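Local atomic coordinates of photoreceptor-histidine kinase BphP (PDB entry 6BAF), a protein that senses light through a bound bilin chromophore and, as a phytochrome histidine kinase, probably relays the signal that controls cell development in this myxobacterium. Residues Thr31-Asn36 with Glu46-Ala51. Residues are numbered along the deposited sequence; the frame is centred on the assembly and turned at random.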
# COMPACT_ATOMS: atom_id res chain seq x y z
N THR A 31 11.26 25.76 -18.71
CA THR A 31 11.94 25.82 -20.00
C THR A 31 11.24 25.08 -21.12
O THR A 31 11.61 25.27 -22.28
CB THR A 31 13.35 25.24 -19.86
OG1 THR A 31 13.21 23.84 -19.59
CG2 THR A 31 14.10 25.93 -18.70
N HIS A 32 10.31 24.17 -20.80
CA HIS A 32 9.49 23.47 -21.78
C HIS A 32 8.07 23.39 -21.23
O HIS A 32 7.87 23.31 -20.01
CB HIS A 32 9.94 22.02 -22.10
CG HIS A 32 11.39 21.85 -22.47
ND1 HIS A 32 12.43 22.29 -21.67
CD2 HIS A 32 11.96 21.17 -23.49
CE1 HIS A 32 13.58 21.92 -22.22
NE2 HIS A 32 13.32 21.24 -23.32
N ALA A 33 7.10 23.42 -22.13
CA ALA A 33 5.70 23.24 -21.79
C ALA A 33 5.01 22.60 -22.98
O ALA A 33 5.27 22.96 -24.13
CB ALA A 33 5.01 24.56 -21.46
N SER A 34 4.15 21.62 -22.71
CA SER A 34 3.43 21.02 -23.82
C SER A 34 2.32 21.98 -24.27
O SER A 34 1.77 22.75 -23.47
CB SER A 34 2.89 19.64 -23.41
OG SER A 34 2.05 19.79 -22.30
N GLU A 35 2.00 21.93 -25.56
CA GLU A 35 1.19 22.99 -26.17
C GLU A 35 -0.30 22.85 -25.89
O GLU A 35 -1.06 23.72 -26.31
CB GLU A 35 1.41 22.99 -27.69
CG GLU A 35 0.97 21.67 -28.29
CD GLU A 35 1.16 21.60 -29.82
OE1 GLU A 35 1.60 22.64 -30.40
OE2 GLU A 35 0.91 20.50 -30.41
N ASN A 36 -0.75 21.76 -25.26
CA ASN A 36 -2.12 21.59 -24.78
C ASN A 36 -2.35 22.29 -23.47
O ASN A 36 -3.41 22.14 -22.85
CB ASN A 36 -2.44 20.10 -24.61
CG ASN A 36 -1.56 19.44 -23.51
OD1 ASN A 36 -0.39 19.83 -23.30
ND2 ASN A 36 -2.13 18.48 -22.80
N GLU A 46 3.16 30.69 -24.35
CA GLU A 46 3.85 31.97 -24.24
C GLU A 46 3.81 32.50 -22.82
O GLU A 46 4.79 33.09 -22.35
CB GLU A 46 3.25 33.00 -25.21
CG GLU A 46 3.66 32.84 -26.68
CD GLU A 46 2.87 31.75 -27.44
OE1 GLU A 46 3.16 31.54 -28.66
OE2 GLU A 46 1.97 31.09 -26.84
N GLN A 47 2.69 32.31 -22.12
CA GLN A 47 2.63 32.74 -20.73
C GLN A 47 3.52 31.88 -19.85
O GLN A 47 3.99 32.35 -18.80
CB GLN A 47 1.20 32.66 -20.20
CG GLN A 47 0.22 33.67 -20.78
CD GLN A 47 -1.19 33.44 -20.23
OE1 GLN A 47 -1.67 32.30 -20.13
NE2 GLN A 47 -1.84 34.53 -19.83
N LEU A 48 3.72 30.62 -20.22
CA LEU A 48 4.43 29.67 -19.38
C LEU A 48 5.96 29.73 -19.56
O LEU A 48 6.70 29.78 -18.58
CB LEU A 48 3.91 28.26 -19.67
CG LEU A 48 2.47 27.92 -19.23
CD1 LEU A 48 2.10 26.54 -19.75
CD2 LEU A 48 2.38 27.96 -17.74
N LEU A 49 6.44 29.72 -20.80
CA LEU A 49 7.87 29.52 -21.02
C LEU A 49 8.68 30.68 -20.44
O LEU A 49 8.45 31.85 -20.79
CB LEU A 49 8.16 29.36 -22.50
CG LEU A 49 7.59 28.09 -23.09
CD1 LEU A 49 7.82 28.04 -24.59
CD2 LEU A 49 8.19 26.88 -22.39
N GLY A 50 9.59 30.35 -19.54
CA GLY A 50 10.47 31.30 -18.91
C GLY A 50 9.96 31.86 -17.61
O GLY A 50 10.72 32.54 -16.90
N ALA A 51 8.70 31.58 -17.26
CA ALA A 51 8.13 32.01 -15.99
C ALA A 51 8.53 31.02 -14.89
O ALA A 51 8.69 29.82 -15.17
CB ALA A 51 6.60 32.07 -16.10
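With CG turned anti to the carbonyl carbon (chi1 -69° in L48, -67° in L49), two consecutive leucines each send a methyl group to A33; in L48 the extended second torsion carries CD1 there, whereas in L49 CD1 takes the extended place and CD2, the other branch, meets the strand. The contact lies in the PAS domain of the phytochrome, where the short helix 45-48 ends over strand 30-34 of the antiparallel sheet, and it illustrates how the close of a helix can be fitted to a sheet by apolar contact. CB of A33 rises from the strand between the two leucines: CD1 of L48 lies 3.9 Å from it, and CD2 of L49 is 4.0 Å away. L49 reaches further, laying CD2 over the strand backbone, 3.8 Å from C of T31 and 3.7 Å from C of H32. Beyond the contact, L48 also packs on F56 and L49 on L223.

L49 is where the chain leaves the helix, in a type II beta turn from L48 to A51 closed by a hydrogen bond from A51 N to L48 O (3.0 Å). On the strand, a classic beta bulge sets T31 and H32 together opposite V22 of the neighbouring strand 19-23, and their CB atoms leave the backbone on the side away from the helix end; OG1 of T31 meets ND1 of H32 at the ring edge, in plane, in a 2.7 Å hydrogen bond. Just past the bulge comes the tightest approach between the segments, 3.6 Å from CD2 of L49 to the backbone N of A33.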